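Side-chain contacts in ethanolamine utilization protein EutL (Clostridium perfringens E str. JGS1987, PDB 4TME), which binds ethanolamine and, as a trimer, probably forms part of the ethanolamine-utilization microcompartment shell, with pore opening proposed to be under allosteric control by this substrate: residues 30-35 with 59-64; 135-138 with 142-145; 153-158 with 208-213. One frame throughout, in Å; residues are numbered along the deposited sequence. Where two conformers were deposited one is given.

Interaction 1 (30-35 with 59-64); sequences EPHHKS and EVDVVY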
ATOM      1  N   GLU C  30      21.377  11.960 -12.982  1.00 35.39           N
ATOM      2  CA  GLU C  30      22.730  12.470 -13.195  1.00 36.59           C
ATOM      3  C   GLU C  30      22.771  13.411 -14.392  1.00 35.80           C
ATOM      4  O   GLU C  30      21.909  13.348 -15.268  1.00 34.54           O
ATOM      5  CB  GLU C  30      23.720  11.320 -13.420  1.00 40.71           C
ATOM      6  CG  GLU C  30      23.772  10.285 -12.314  1.00 48.33           C
ATOM      7  CD  GLU C  30      24.235  10.858 -10.996  1.00 61.28           C
ATOM      8  OE1 GLU C  30      24.727  12.005 -10.975  1.00 66.42           O
ATOM      9  OE2 GLU C  30      24.109  10.156  -9.973  1.00 67.41           O
ATOM     10  N   PRO C  31      23.791  14.285 -14.451  1.00 40.11           N
ATOM     11  CA  PRO C  31      23.895  15.254 -15.544  1.00 42.32           C
ATOM     12  C   PRO C  31      23.898  14.620 -16.930  1.00 41.87           C
ATOM     13  O   PRO C  31      23.392  15.226 -17.873  1.00 42.36           O
ATOM     14  CB  PRO C  31      25.236  15.952 -15.266  1.00 45.87           C
ATOM     15  CG  PRO C  31      25.430  15.828 -13.814  1.00 46.55           C
ATOM     16  CD  PRO C  31      24.850  14.484 -13.444  1.00 43.71           C
ATOM     17  N   HIS C  32      24.448  13.416 -17.064  1.00 42.02           N
ATOM     18  CA  HIS C  32      24.553  12.803 -18.388  1.00 43.49           C
ATOM     19  C   HIS C  32      23.275  12.057 -18.793  1.00 45.21           C
ATOM     20  O   HIS C  32      23.175  11.587 -19.926  1.00 50.16           O
ATOM     21  CB  HIS C  32      25.756  11.852 -18.450  1.00 43.65           C
ATOM     22  CG  HIS C  32      25.753  10.809 -17.386  1.00 45.34           C
ATOM     23  ND1 HIS C  32      26.178  11.063 -16.100  1.00 49.49           N
ATOM     24  CD2 HIS C  32      25.384   9.508 -17.412  1.00 43.95           C
ATOM     25  CE1 HIS C  32      26.057   9.966 -15.376  1.00 49.28           C
ATOM     26  NE2 HIS C  32      25.574   9.010 -16.147  1.00 46.02           N
ATOM     27  N   HIS C  33      22.306  11.972 -17.881  1.00 41.00           N
ATOM     28  CA  HIS C  33      21.001  11.375 -18.176  1.00 39.16           C
ATOM     29  C   HIS C  33      20.103  12.353 -18.946  1.00 41.86           C
ATOM     30  O   HIS C  33      19.424  13.190 -18.346  1.00 49.75           O
ATOM     31  CB  HIS C  33      20.300  10.957 -16.891  1.00 36.17           C
ATOM     32  CG  HIS C  33      20.950   9.805 -16.188  1.00 35.03           C
ATOM     33  ND1 HIS C  33      20.836   9.600 -14.832  1.00 33.65           N
ATOM     34  CD2 HIS C  33      21.707   8.784 -16.659  1.00 35.74           C
ATOM     35  CE1 HIS C  33      21.500   8.509 -14.495  1.00 33.94           C
ATOM     36  NE2 HIS C  33      22.031   7.994 -15.587  1.00 34.79           N
ATOM     37  N   LYS C  34      20.066  12.214 -20.259  1.00 35.12           N
ATOM     38  CA  LYS C  34      19.349  13.156 -21.114  1.00 33.98           C
ATOM     39  C   LYS C  34      18.030  12.612 -21.640  1.00 30.01           C
ATOM     40  O   LYS C  34      17.155  13.380 -22.041  1.00 31.75           O
ATOM     41  CB  LYS C  34      20.219  13.552 -22.316  1.00 40.12           C
ATOM     42  CG  LYS C  34      21.603  14.044 -21.961  1.00 47.33           C
ATOM     43  CD  LYS C  34      21.556  15.405 -21.304  1.00 52.98           C
ATOM     44  CE  LYS C  34      22.945  16.030 -21.256  1.00 58.41           C
ATOM     45  NZ  LYS C  34      22.966  17.263 -20.424  1.00 62.88           N
ATOM     46  N   SER C  35      17.894  11.290 -21.627  0.61 27.72           N
ATOM     47  CA  SER C  35      16.751  10.606 -22.210  0.61 26.49           C
ATOM     48  C   SER C  35      16.273   9.513 -21.287  0.61 25.04           C
ATOM     49  O   SER C  35      17.090   8.891 -20.620  0.61 24.73           O
ATOM     50  CB  SER C  35      17.124  10.009 -23.556  0.61 28.00           C
ATOM     51  OG  SER C  35      17.391  11.039 -24.486  0.61 30.47           O
ATOM     52  N   GLU C  59      23.922   1.555 -22.982  1.00 26.57           N
ATOM     53  CA  GLU C  59      24.436   2.564 -22.063  1.00 27.41           C
ATOM     54  C   GLU C  59      23.269   3.200 -21.322  1.00 26.44           C
ATOM     55  O   GLU C  59      22.871   4.324 -21.610  1.00 27.60           O
ATOM     56  CB  GLU C  59      25.265   3.627 -22.802  1.00 29.05           C
ATOM     57  CG  GLU C  59      26.042   4.520 -21.827  1.00 33.56           C
ATOM     58  CD  GLU C  59      26.974   5.501 -22.501  1.00 39.42           C
ATOM     59  OE1 GLU C  59      27.549   6.354 -21.788  1.00 42.66           O
ATOM     60  OE2 GLU C  59      27.118   5.426 -23.733  1.00 39.83           O
ATOM     61  N   VAL C  60      22.697   2.440 -20.394  1.00 24.53           N
ATOM     62  CA  VAL C  60      21.547   2.877 -19.609  1.00 24.67           C
ATOM     63  C   VAL C  60      21.723   2.498 -18.141  1.00 24.24           C
ATOM     64  O   VAL C  60      22.374   1.500 -17.809  1.00 26.12           O
ATOM     65  CB  VAL C  60      20.214   2.268 -20.095  1.00 25.17           C
ATOM     66  CG1 VAL C  60      19.879   2.783 -21.481  1.00 25.57           C
ATOM     67  CG2 VAL C  60      20.268   0.751 -20.081  1.00 24.26           C
ATOM     68  N   ASP C  61      21.116   3.309 -17.287  1.00 23.44           N
ATOM     69  CA  ASP C  61      21.039   3.060 -15.841  1.00 23.56           C
ATOM     70  C   ASP C  61      19.582   2.897 -15.449  1.00 21.75           C
ATOM     71  O   ASP C  61      18.719   3.576 -15.999  1.00 22.89           O
ATOM     72  CB  ASP C  61      21.618   4.227 -15.038  1.00 27.72           C
ATOM     73  CG  ASP C  61      23.096   4.460 -15.279  1.00 33.43           C
ATOM     74  OD1 ASP C  61      23.880   3.494 -15.248  1.00 32.57           O
ATOM     75  OD2 ASP C  61      23.473   5.633 -15.476  1.00 37.76           O
ATOM     76  N   VAL C  62      19.275   2.031 -14.470  1.00 22.94           N
ATOM     77  CA  VAL C  62      17.920   2.020 -13.919  1.00 23.36           C
ATOM     78  C   VAL C  62      17.828   3.127 -12.893  1.00 24.67           C
ATOM     79  O   VAL C  62      18.551   3.089 -11.892  1.00 25.37           O
ATOM     80  CB  VAL C  62      17.586   0.676 -13.284  1.00 23.28           C
ATOM     81  CG1 VAL C  62      16.164   0.686 -12.681  1.00 24.10           C
ATOM     82  CG2 VAL C  62      17.756  -0.426 -14.332  1.00 23.03           C
ATOM     83  N   VAL C  63      16.967   4.113 -13.139  1.00 22.62           N
ATOM     84  CA  VAL C  63      16.897   5.275 -12.251  1.00 23.40           C
ATOM     85  C   VAL C  63      15.605   5.308 -11.465  1.00 23.79           C
ATOM     86  O   VAL C  63      15.462   6.109 -10.527  1.00 25.63           O
ATOM     87  CB  VAL C  63      17.060   6.599 -13.031  1.00 24.08           C
ATOM     88  CG1 VAL C  63      18.443   6.634 -13.674  1.00 25.22           C
ATOM     89  CG2 VAL C  63      15.950   6.802 -14.058  1.00 24.86           C
ATOM     90  N   TYR C  64      14.674   4.430 -11.822  1.00 22.39           N
ATOM     91  CA  TYR C  64      13.391   4.356 -11.130  1.00 23.33           C
ATOM     92  C   TYR C  64      12.805   2.970 -11.307  1.00 23.30           C
ATOM     93  O   TYR C  64      12.802   2.415 -12.411  1.00 24.06           O
ATOM     94  CB  TYR C  64      12.437   5.434 -11.671  1.00 24.04           C
ATOM     95  CG  TYR C  64      11.298   5.782 -10.718  1.00 22.66           C
ATOM     96  CD1 TYR C  64      10.146   5.026 -10.693  1.00 22.11           C
ATOM     97  CD2 TYR C  64      11.401   6.861  -9.858  1.00 24.15           C
ATOM     98  CE1 TYR C  64       9.088   5.341  -9.807  1.00 22.20           C
ATOM     99  CE2 TYR C  64      10.371   7.185  -8.994  1.00 24.44           C
ATOM    100  CZ  TYR C  64       9.214   6.413  -8.978  1.00 23.75           C
ATOM    101  OH  TYR C  64       8.197   6.737  -8.078  1.00 23.54           O
TER
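His33 reaches from the loop before strand 35-41 to Asp61 and Val63 on strand 61-67, the outermost strand, within this chain, of the four-stranded antiparallel sheet. From CB, the first torsion sets CG beside the backbone N (chi1 -69°) and sends the ring toward the strand. Beyond CG the ring sides diverge. On one side, His33 ND1 passes Val63 CG1 at 4.0 Å and His33 CE1 comes closer to that methyl, 3.7 Å, an oblique approach. On the other, His33 CD2 lies 3.8 Å from Asp61 OD2. At the tip, His33 NE2 donates to Asp61 OD2 at 2.8 Å (N-H...O angle 172°); the acceptor sits in the ring plane and offers its anti lone pair, while ring and carboxylate planes stand 71° apart. Glu30 CB lies over one ring face, displaced toward its rim, brought there by a type I turn from Glu30 to His33. Strand 83-89 lies between strands 35-41 and 61-67, and its Ala88 touches both His33 and Val63. The bond fixes a proton on His33 NE2 and orients the ring, leaving its charge open; Asp61 OD2, 4.0 Å from His32 NE2 near that ring's plane, could favour a protonated His32.

Interaction 2 (135-138 with 142-145); sequences LSKT and REGE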
ATOM      1  N   LEU C 135      20.886  -4.714 -10.398  1.00 25.98           N
ATOM      2  CA  LEU C 135      20.729  -5.694  -9.310  1.00 25.36           C
ATOM      3  C   LEU C 135      22.013  -5.842  -8.499  1.00 25.61           C
ATOM      4  O   LEU C 135      21.941  -6.146  -7.301  1.00 26.29           O
ATOM      5  CB  LEU C 135      20.295  -7.055  -9.839  1.00 25.81           C
ATOM      6  CG  LEU C 135      18.821  -7.123 -10.271  1.00 27.24           C
ATOM      7  CD1 LEU C 135      18.566  -8.508 -10.834  1.00 27.52           C
ATOM      8  CD2 LEU C 135      17.848  -6.806  -9.114  1.00 29.40           C
ATOM      9  N   SER C 136      23.178  -5.623  -9.104  1.00 26.53           N
ATOM     10  CA  SER C 136      24.418  -5.677  -8.314  1.00 29.01           C
ATOM     11  C   SER C 136      24.431  -4.515  -7.303  1.00 29.34           C
ATOM     12  O   SER C 136      24.806  -4.700  -6.148  1.00 29.98           O
ATOM     13  CB  SER C 136      25.660  -5.647  -9.209  1.00 32.38           C
ATOM     14  OG  SER C 136      25.744  -4.441  -9.940  1.00 33.48           O
ATOM     15  N   LYS C 137      23.999  -3.324  -7.710  1.00 29.99           N
ATOM     16  CA  LYS C 137      23.919  -2.211  -6.755  1.00 33.25           C
ATOM     17  C   LYS C 137      22.864  -2.457  -5.698  1.00 31.54           C
ATOM     18  O   LYS C 137      23.095  -2.164  -4.529  1.00 33.52           O
ATOM     19  CB  LYS C 137      23.634  -0.883  -7.461  1.00 41.11           C
ATOM     20  CG  LYS C 137      24.885  -0.254  -8.052  1.00 54.55           C
ATOM     21  CD  LYS C 137      24.550   0.895  -9.006  1.00 65.45           C
ATOM     22  CE  LYS C 137      25.798   1.432  -9.699  1.00 72.97           C
ATOM     23  NZ  LYS C 137      26.503   0.383 -10.497  1.00 76.74           N
ATOM     24  N   THR C 138      21.720  -3.010  -6.094  1.00 28.66           N
ATOM     25  CA  THR C 138      20.642  -3.311  -5.156  1.00 29.21           C
ATOM     26  C   THR C 138      21.135  -4.313  -4.106  1.00 29.69           C
ATOM     27  O   THR C 138      20.816  -4.206  -2.908  1.00 31.53           O
ATOM     28  CB  THR C 138      19.394  -3.891  -5.887  1.00 30.94           C
ATOM     29  OG1 THR C 138      18.928  -2.957  -6.883  1.00 33.06           O
ATOM     30  CG2 THR C 138      18.267  -4.154  -4.912  1.00 30.23           C
ATOM     31  N   ARG C 142      29.534  -7.034  -6.483  1.00 36.74           N
ATOM     32  CA  ARG C 142      30.219  -6.574  -7.683  1.00 41.15           C
ATOM     33  C   ARG C 142      29.454  -6.969  -8.939  1.00 38.06           C
ATOM     34  O   ARG C 142      28.870  -8.050  -9.034  1.00 35.24           O
ATOM     35  CB  ARG C 142      31.643  -7.127  -7.735  1.00 50.31           C
ATOM     36  CG  ARG C 142      32.519  -6.643  -6.590  1.00 60.70           C
ATOM     37  CD  ARG C 142      33.996  -6.512  -6.981  1.00 70.28           C
ATOM     38  NE  ARG C 142      34.223  -5.445  -7.954  1.00 74.50           N
ATOM     39  CZ  ARG C 142      34.116  -4.144  -7.689  1.00 75.63           C
ATOM     40  NH1 ARG C 142      33.771  -3.726  -6.476  1.00 80.79           N
ATOM     41  NH2 ARG C 142      34.342  -3.251  -8.644  1.00 70.70           N
ATOM     42  N   GLU C 143      29.487  -6.077  -9.918  1.00 38.70           N
ATOM     43  CA  GLU C 143      28.842  -6.309 -11.187  1.00 36.66           C
ATOM     44  C   GLU C 143      29.344  -7.609 -11.808  1.00 32.92           C
ATOM     45  O   GLU C 143      30.550  -7.881 -11.850  1.00 33.06           O
ATOM     46  CB  GLU C 143      29.120  -5.124 -12.113  1.00 40.65           C
ATOM     47  CG  GLU C 143      27.994  -4.709 -12.966  1.00 41.62           C
ATOM     48  CD  GLU C 143      28.308  -3.406 -13.649  1.00 42.87           C
ATOM     49  OE1 GLU C 143      27.953  -2.341 -13.089  1.00 45.34           O
ATOM     50  OE2 GLU C 143      28.953  -3.462 -14.710  1.00 40.67           O
ATOM     51  N   GLY C 144      28.414  -8.420 -12.286  1.00 30.94           N
ATOM     52  CA  GLY C 144      28.749  -9.671 -12.925  1.00 32.21           C
ATOM     53  C   GLY C 144      28.687 -10.854 -11.970  1.00 34.11           C
ATOM     54  O   GLY C 144      28.775 -11.991 -12.397  1.00 36.92           O
ATOM     55  N   GLU C 145      28.567 -10.587 -10.677  1.00 32.81           N
ATOM     56  CA  GLU C 145      28.382 -11.659  -9.701  1.00 34.70           C
ATOM     57  C   GLU C 145      26.987 -12.258  -9.838  1.00 32.74           C
ATOM     58  O   GLU C 145      26.096 -11.611 -10.372  1.00 32.57           O
ATOM     59  CB  GLU C 145      28.601 -11.132  -8.282  1.00 38.45           C
ATOM     60  CG  GLU C 145      30.060 -10.897  -7.952  1.00 45.91           C
ATOM     61  CD  GLU C 145      30.834 -12.182  -7.925  1.00 56.76           C
ATOM     62  OE1 GLU C 145      30.566 -13.015  -7.027  1.00 59.92           O
ATOM     63  OE2 GLU C 145      31.691 -12.368  -8.813  1.00 63.22           O
TER
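Ser136 lays its CB against the backbone of Glu143, 3.8 Å from Glu143 CA, and its hydroxyl against the start of the same side chain, with Ser136 OG 3.8 Å from Glu143 CG. The CB of Ser136 also lies 4.0 Å from the carbonyl O of Arg142, so it rests against the Arg142-Glu143 peptide and the CA that follows. With OG set between its own backbone N and carbonyl carbon (chi1 63°), the hydroxyl is turned back along the helix: its main partner is the carbonyl O of Gly132, with a weak bond to that of Ser133. Toward Glu143 the oxygen therefore offers only van der Waals contact, and the two backbones come close, the CA atoms of Ser136 and Glu143 being 5.3 Å apart.

Helix 133-139 and the loop after it join strands 122-128 and 146-152, antiparallel neighbours in the six-stranded sheet. The loop folds back on the helix through a type II beta turn, closed by Glu145 N to Arg142 O at 3.0 Å. Gly144 takes the third position of this turn with a positive phi of 95°, where a CB would collide with the carbonyl O of Glu143. Thr131, just before the helix, touches Ser136 and hydrogen-bonds the carbonyl O of Glu145, tying the turn to the entry of the helix.

Farther out, Lys137 and Glu143 extend alongside each other in a common direction. The lysine chain is nearly straight until its last torsion, which bends the ammonium group toward the carboxylate (chi4 59°). Lys137 NZ still stops 4.0 Å from Glu143 OE1, beyond salt-bridge range, so any attraction between these exposed opposite charges is probably modest.

Interaction 3 (153-158 with 208-213); sequences PPLEAM and QSVASN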
ATOM      1  N   PRO C 153       4.773 -15.515  -1.766  1.00 20.92           N
ATOM      2  CA  PRO C 153       3.894 -14.797  -0.832  1.00 21.21           C
ATOM      3  C   PRO C 153       4.483 -14.842   0.589  1.00 21.72           C
ATOM      4  O   PRO C 153       5.389 -15.624   0.841  1.00 22.54           O
ATOM      5  CB  PRO C 153       2.568 -15.553  -0.951  1.00 21.05           C
ATOM      6  CG  PRO C 153       2.631 -16.182  -2.339  1.00 21.05           C
ATOM      7  CD  PRO C 153       4.070 -16.602  -2.467  1.00 21.43           C
ATOM      8  N   PRO C 154       3.995 -13.997   1.501  1.00 20.89           N
ATOM      9  CA  PRO C 154       4.713 -13.730   2.760  1.00 22.17           C
ATOM     10  C   PRO C 154       5.155 -14.956   3.590  1.00 22.15           C
ATOM     11  O   PRO C 154       6.350 -15.033   3.871  1.00 23.80           O
ATOM     12  CB  PRO C 154       3.706 -12.863   3.531  1.00 23.35           C
ATOM     13  CG  PRO C 154       3.027 -12.107   2.412  1.00 22.76           C
ATOM     14  CD  PRO C 154       2.796 -13.144   1.377  1.00 20.89           C
ATOM     15  N   LEU C 155       4.266 -15.852   3.998  1.00 21.59           N
ATOM     16  CA  LEU C 155       4.694 -16.947   4.870  1.00 21.89           C
ATOM     17  C   LEU C 155       5.559 -17.947   4.092  1.00 22.39           C
ATOM     18  O   LEU C 155       6.579 -18.408   4.592  1.00 23.86           O
ATOM     19  CB  LEU C 155       3.484 -17.624   5.518  1.00 21.80           C
ATOM     20  CG  LEU C 155       3.783 -18.806   6.471  1.00 22.30           C
ATOM     21  CD1 LEU C 155       2.748 -18.847   7.573  1.00 22.73           C
ATOM     22  CD2 LEU C 155       3.802 -20.129   5.749  1.00 24.18           C
ATOM     23  N   GLU C 156       5.149 -18.284   2.876  1.00 22.73           N
ATOM     24  CA  GLU C 156       5.929 -19.172   2.030  1.00 22.76           C
ATOM     25  C   GLU C 156       7.355 -18.629   1.889  1.00 21.95           C
ATOM     26  O   GLU C 156       8.336 -19.395   1.973  1.00 22.46           O
ATOM     27  CB  GLU C 156       5.289 -19.300   0.626  1.00 21.87           C
ATOM     28  CG  GLU C 156       3.904 -19.902   0.597  1.00 24.18           C
ATOM     29  CD  GLU C 156       2.800 -18.858   0.604  1.00 25.76           C
ATOM     30  OE1 GLU C 156       2.803 -17.980   1.493  1.00 25.82           O
ATOM     31  OE2 GLU C 156       1.925 -18.924  -0.294  1.00 26.16           O
ATOM     32  N   ALA C 157       7.458 -17.327   1.631  1.00 21.89           N
ATOM     33  CA  ALA C 157       8.766 -16.705   1.423  1.00 22.65           C
ATOM     34  C   ALA C 157       9.658 -16.844   2.656  1.00 23.69           C
ATOM     35  O   ALA C 157      10.836 -17.154   2.541  1.00 23.62           O
ATOM     36  CB  ALA C 157       8.621 -15.224   1.039  1.00 22.77           C
ATOM     37  N   MET C 158       9.115 -16.605   3.849  1.00 23.31           N
ATOM     38  CA  MET C 158       9.930 -16.700   5.064  1.00 23.79           C
ATOM     39  C   MET C 158      10.409 -18.132   5.317  1.00 23.40           C
ATOM     40  O   MET C 158      11.573 -18.373   5.637  1.00 24.38           O
ATOM     41  CB  MET C 158       9.140 -16.180   6.271  1.00 23.81           C
ATOM     42  CG  MET C 158       8.763 -14.675   6.189  1.00 24.16           C
ATOM     43  SD  MET C 158      10.121 -13.532   5.905  1.00 26.91           S
ATOM     44  CE  MET C 158      11.047 -13.844   7.385  1.00 44.16           C
ATOM     45  N   GLN C 208       6.657 -24.994  -2.609  1.00 26.36           N
ATOM     46  CA  GLN C 208       5.706 -26.008  -3.060  1.00 27.28           C
ATOM     47  C   GLN C 208       5.231 -26.820  -1.858  1.00 28.19           C
ATOM     48  O   GLN C 208       4.070 -27.234  -1.790  1.00 28.91           O
ATOM     49  CB  GLN C 208       6.325 -26.918  -4.133  1.00 30.50           C
ATOM     50  CG  GLN C 208       6.500 -26.140  -5.441  1.00 36.50           C
ATOM     51  CD  GLN C 208       6.783 -26.990  -6.656  1.00 43.00           C
ATOM     52  OE1 GLN C 208       6.840 -28.225  -6.584  1.00 49.16           O
ATOM     53  NE2 GLN C 208       6.937 -26.322  -7.810  1.00 40.81           N
ATOM     54  N   SER C 209       6.133 -27.027  -0.909  0.65 29.10           N
ATOM     55  CA  SER C 209       5.805 -27.793   0.286  0.65 29.83           C
ATOM     56  C   SER C 209       4.711 -27.099   1.085  0.65 28.44           C
ATOM     57  O   SER C 209       3.772 -27.752   1.547  0.65 29.20           O
ATOM     58  CB  SER C 209       7.033 -28.000   1.167  0.65 31.06           C
ATOM     59  OG  SER C 209       6.660 -28.692   2.350  0.65 32.02           O
ATOM     60  N   VAL C 210       4.825 -25.781   1.237  1.00 25.66           N
ATOM     61  CA  VAL C 210       3.827 -25.028   2.010  1.00 25.17           C
ATOM     62  C   VAL C 210       2.506 -25.032   1.263  1.00 27.03           C
ATOM     63  O   VAL C 210       1.432 -25.232   1.846  1.00 26.74           O
ATOM     64  CB  VAL C 210       4.268 -23.566   2.291  1.00 24.81           C
ATOM     65  CG1 VAL C 210       3.183 -22.805   3.036  1.00 24.75           C
ATOM     66  CG2 VAL C 210       5.531 -23.559   3.134  1.00 25.70           C
ATOM     67  N   ALA C 211       2.576 -24.810  -0.048  1.00 27.54           N
ATOM     68  CA  ALA C 211       1.366 -24.785  -0.841  1.00 27.02           C
ATOM     69  C   ALA C 211       0.618 -26.102  -0.727  1.00 27.92           C
ATOM     70  O   ALA C 211      -0.612 -26.124  -0.649  1.00 31.13           O
ATOM     71  CB  ALA C 211       1.713 -24.463  -2.315  1.00 27.53           C
ATOM     72  N   SER C 212       1.342 -27.214  -0.714  1.00 27.04           N
ATOM     73  CA  SER C 212       0.715 -28.526  -0.669  1.00 29.00           C
ATOM     74  C   SER C 212       0.091 -28.852   0.690  1.00 28.51           C
ATOM     75  O   SER C 212      -0.786 -29.702   0.776  1.00 30.95           O
ATOM     76  CB  SER C 212       1.731 -29.607  -1.001  1.00 34.31           C
ATOM     77  OG  SER C 212       2.211 -29.400  -2.321  1.00 40.12           O
ATOM     78  N   ASN C 213       0.584 -28.203   1.734  1.00 27.80           N
ATOM     79  CA  ASN C 213       0.199 -28.561   3.091  1.00 27.14           C
ATOM     80  C   ASN C 213       0.328 -27.356   4.031  1.00 26.86           C
ATOM     81  O   ASN C 213       1.177 -27.336   4.904  1.00 27.33           O
ATOM     82  CB  ASN C 213       1.058 -29.734   3.581  1.00 28.74           C
ATOM     83  CG  ASN C 213       0.576 -30.318   4.911  0.75 31.49           C
ATOM     84  OD1 ASN C 213      -0.586 -30.177   5.285  0.79 32.55           O
ATOM     85  ND2 ASN C 213       1.469 -31.017   5.605  0.68 32.75           N
TER
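Val210 pushes one methyl, CG1, between Leu155 and Glu156 on the first turn of helix 154-167, and the close packing is concentrated there. Val210 CG1 lies 3.9 Å from Leu155 CD2, a purely apolar touch, and Val210 CG1 is equally near Glu156 CG at 3.9 Å. Placing CG1 opposite the backbone N (chi1 177°) aims it at this pair. Glu156 contributes its methylene, not its acid: the chain bends at chi2 (95°), and the carboxylate turns away from the valine, back toward its own helix start. All three residues are buried, although the buried surface, both sides summed, is just 118 Å².

The packing slackens one residue along, where Ala211 CB stays 5.8 Å from Glu156 CG; Ala211 touches Ile121 instead, as does Glu156. Ser212, the last helical residue, and Asn213 just after it are exposed, though Asn213 O hydrogen-bonds Lys14 NZ of the third subunit.

The contact joins the start of one helix to the end of another, the two following adjacent antiparallel strands 146-152 and 185-191 of the six-stranded sheet. A subunit boundary runs beside it: Leu155 packs on Ser12, in strand 10-16 of the third subunit, and Glu156 on Leu79 in a loop of that subunit.

Overall arrangement
From the N terminus, interaction 1 comes first: its 23 intervening residues, with strand 35-41 and helix 44-57, form a closed loop that ties the approach to one strand of the four-stranded sheet to the edge strand 61-67. Interaction 2 closes the shortest loop, three residues, in the connection between two strands of the six-stranded sheet. Interaction 3 spans 49 residues and brings together two helices that follow strands of that second sheet. The three are in series, neither nested nor crossed. Centres of interactions 1 and 2 are about 17 Å apart, whereas interactions 1 and 3, about 38 Å apart between centres, occupy opposite sides of the chain's centre.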